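Local structure of NADH oxidoreductase (Mesorhizobium loti, 3PI7) at residues Pro192-Arg197 / Ala203-Ile208. The protein probably acts as an NAD(P)H-dependent oxidoreductase of the quinone reductase type, pairing a GroES-like fold with a Rossmann fold for the dinucleotide. Sequence-based numbering, arbitrary orientation.
Sequences PIVTVR and ALLKDI
Val194 on segment 192-197 and Leu205 on segment 203-208 form the nearest backbone pair, with their CA atoms 8.4 Å apart. No hydrogen bond joins the two segments. The contact is purely apolar and rests on one methyl of Leu205. Val194 and Val196, two residues apart on the strand, both send CB toward the helix, while the CB of Thr195 between them points away. Leu205 CD1 comes within 3.4 Å of Val196 CG1, tighter than a usual van der Waals contact. Leu205 CD1 also meets Val194 CG2, at a looser 3.9 Å. CD1 of Leu205 lies anti to CA (chi2 175°), which carries this methyl out to the two valines. Leu205 and Val196 run past each other in opposite directions, whereas Val194 meets the leucine at a slant. Strand 191-196, helix 202-208 and strand 212-215 make a beta-alpha-beta unit of the parallel Rossmann sheet. Here the helix packs on the first strand of that unit. All three touching residues are buried. Lys179 of helix 176-188 also touches Leu205. On the strand, Val194 makes backbone hydrogen bonds with His212 and Leu214, and its side chain touches Met170 of strand 167-170.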
ATOM      1  N   PRO A 192       5.867  17.200 -13.613  1.00 13.74           N
ATOM      2  CA  PRO A 192       6.411  16.716 -12.343  1.00 13.29           C
ATOM      3  C   PRO A 192       6.178  17.693 -11.215  1.00 17.58           C
ATOM      4  O   PRO A 192       6.358  18.895 -11.377  1.00 16.16           O
ATOM      5  CB  PRO A 192       7.918  16.559 -12.631  1.00 13.28           C
ATOM      6  CG  PRO A 192       8.031  16.560 -14.116  1.00 18.34           C
ATOM      7  CD  PRO A 192       6.934  17.436 -14.600  1.00 15.34           C
ATOM      8  N   ILE A 193       5.837  17.152 -10.051  1.00 13.49           N
ATOM      9  CA  ILE A 193       5.686  17.932  -8.827  1.00 13.74           C
ATOM     10  C   ILE A 193       6.776  17.391  -7.952  1.00 15.36           C
ATOM     11  O   ILE A 193       6.706  16.216  -7.595  1.00 12.26           O
ATOM     12  CB  ILE A 193       4.276  17.751  -8.221  1.00 16.37           C
ATOM     13  CG1 ILE A 193       3.175  18.282  -9.159  1.00 15.95           C
ATOM     14  CG2 ILE A 193       4.183  18.359  -6.793  1.00 14.28           C
ATOM     15  CD1 ILE A 193       1.775  17.599  -8.853  1.00 16.21           C
ATOM     16  N   VAL A 194       7.782  18.201  -7.594  1.00 13.49           N
ATOM     17  CA  VAL A 194       8.861  17.623  -6.823  1.00 13.76           C
ATOM     18  C   VAL A 194       9.121  18.424  -5.573  1.00 16.59           C
ATOM     19  O   VAL A 194       8.859  19.617  -5.540  1.00 16.13           O
ATOM     20  CB  VAL A 194      10.171  17.441  -7.656  1.00 18.03           C
ATOM     21  CG1 VAL A 194       9.911  16.646  -8.941  1.00 17.43           C
ATOM     22  CG2 VAL A 194      10.845  18.775  -7.968  1.00 18.24           C
ATOM     23  N   THR A 195       9.634  17.762  -4.553  1.00 14.84           N
ATOM     24  CA  THR A 195       9.987  18.448  -3.311  1.00 16.19           C
ATOM     25  C   THR A 195      11.506  18.509  -3.156  1.00 21.62           C
ATOM     26  O   THR A 195      12.219  17.560  -3.519  1.00 23.04           O
ATOM     27  CB  THR A 195       9.344  17.780  -2.085  1.00 19.86           C
ATOM     28  OG1 THR A 195       9.972  16.516  -1.923  1.00 23.10           O
ATOM     29  CG2 THR A 195       7.805  17.643  -2.202  1.00 21.08           C
ATOM     30  N   VAL A 196      11.996  19.628  -2.614  1.00 17.10           N
ATOM     31  CA  VAL A 196      13.415  19.870  -2.304  1.00 17.75           C
ATOM     32  C   VAL A 196      13.566  20.378  -0.862  1.00 21.97           C
ATOM     33  O   VAL A 196      12.576  20.742  -0.249  1.00 21.59           O
ATOM     34  CB  VAL A 196      14.065  20.864  -3.302  1.00 22.40           C
ATOM     35  CG1 VAL A 196      14.057  20.305  -4.710  1.00 23.07           C
ATOM     36  CG2 VAL A 196      13.390  22.228  -3.254  1.00 22.39           C
ATOM     37  N   ARG A 197      14.808  20.479  -0.360  1.00 21.90           N
ATOM     38  CA  ARG A 197      15.135  21.015   0.975  1.00 23.03           C
ATOM     39  C   ARG A 197      15.847  22.373   0.861  1.00 29.11           C
ATOM     40  O   ARG A 197      16.063  23.040   1.875  1.00 28.34           O
ATOM     41  CB  ARG A 197      16.031  20.035   1.751  1.00 24.52           C
ATOM     42  CG  ARG A 197      15.326  18.737   2.111  1.00 35.04           C
ATOM     43  CD  ARG A 197      16.244  17.715   2.750  1.00 43.78           C
ATOM     44  N   ALA A 203      15.159  26.740  -9.191  1.00 26.60           N
ATOM     45  CA  ALA A 203      15.412  27.172 -10.566  1.00 25.63           C
ATOM     46  C   ALA A 203      15.931  26.040 -11.448  1.00 27.18           C
ATOM     47  O   ALA A 203      15.418  25.868 -12.555  1.00 24.25           O
ATOM     48  CB  ALA A 203      16.387  28.342 -10.589  1.00 26.99           C
ATOM     49  N   LEU A 204      16.888  25.228 -10.957  1.00 24.01           N
ATOM     50  CA  LEU A 204      17.438  24.198 -11.829  1.00 24.36           C
ATOM     51  C   LEU A 204      16.420  23.127 -12.153  1.00 24.05           C
ATOM     52  O   LEU A 204      16.411  22.635 -13.288  1.00 22.46           O
ATOM     53  CB  LEU A 204      18.745  23.583 -11.308  1.00 25.36           C
ATOM     54  CG  LEU A 204      18.731  22.593 -10.141  1.00 29.99           C
ATOM     55  CD1 LEU A 204      18.738  21.162 -10.659  1.00 29.04           C
ATOM     56  CD2 LEU A 204      20.006  22.764  -9.299  1.00 32.28           C
ATOM     57  N   LEU A 205      15.584  22.751 -11.173  1.00 18.75           N
ATOM     58  CA  LEU A 205      14.589  21.696 -11.414  1.00 18.09           C
ATOM     59  C   LEU A 205      13.490  22.194 -12.325  1.00 21.09           C
ATOM     60  O   LEU A 205      13.050  21.453 -13.200  1.00 18.87           O
ATOM     61  CB  LEU A 205      14.023  21.118 -10.111  1.00 18.11           C
ATOM     62  CG  LEU A 205      15.065  20.311  -9.350  1.00 22.81           C
ATOM     63  CD1 LEU A 205      14.552  19.853  -8.032  1.00 22.83           C
ATOM     64  CD2 LEU A 205      15.611  19.130 -10.183  1.00 21.58           C
ATOM     65  N   LYS A 206      13.123  23.477 -12.206  1.00 20.15           N
ATOM     66  CA  LYS A 206      12.133  24.047 -13.107  1.00 21.06           C
ATOM     67  C   LYS A 206      12.703  24.151 -14.519  1.00 27.44           C
ATOM     68  O   LYS A 206      11.982  23.902 -15.493  1.00 25.84           O
ATOM     69  CB  LYS A 206      11.676  25.398 -12.591  1.00 23.07           C
ATOM     70  CG  LYS A 206      10.596  25.269 -11.545  1.00 27.06           C
ATOM     71  CD  LYS A 206      10.291  26.601 -10.900  1.00 42.24           C
ATOM     72  CE  LYS A 206       9.156  26.472  -9.919  1.00 57.26           C
ATOM     73  NZ  LYS A 206       8.873  27.752  -9.218  1.00 70.66           N
ATOM     74  N   ASP A 207      14.013  24.441 -14.627  1.00 26.76           N
ATOM     75  CA  ASP A 207      14.706  24.552 -15.908  1.00 27.54           C
ATOM     76  C   ASP A 207      14.642  23.250 -16.702  1.00 28.57           C
ATOM     77  O   ASP A 207      14.389  23.281 -17.900  1.00 28.65           O
ATOM     78  CB  ASP A 207      16.169  24.951 -15.693  1.00 30.39           C
ATOM     79  CG  ASP A 207      16.913  25.179 -16.991  1.00 45.85           C
ATOM     80  OD1 ASP A 207      16.514  26.101 -17.750  1.00 48.19           O
ATOM     81  OD2 ASP A 207      17.876  24.424 -17.263  1.00 47.98           O
ATOM     82  N   ILE A 208      14.805  22.111 -16.031  1.00 21.61           N
ATOM     83  CA  ILE A 208      14.796  20.831 -16.732  1.00 21.59           C
ATOM     84  C   ILE A 208      13.362  20.312 -16.977  1.00 23.86           C
ATOM     85  O   ILE A 208      13.193  19.324 -17.696  1.00 23.97           O
ATOM     86  CB  ILE A 208      15.688  19.783 -16.022  1.00 26.24           C
ATOM     87  CG1 ILE A 208      15.348  19.649 -14.543  1.00 26.76           C
ATOM     88  CG2 ILE A 208      17.178  20.138 -16.233  1.00 28.01           C
ATOM     89  CD1 ILE A 208      15.709  18.354 -13.978  1.00 35.36           C
TER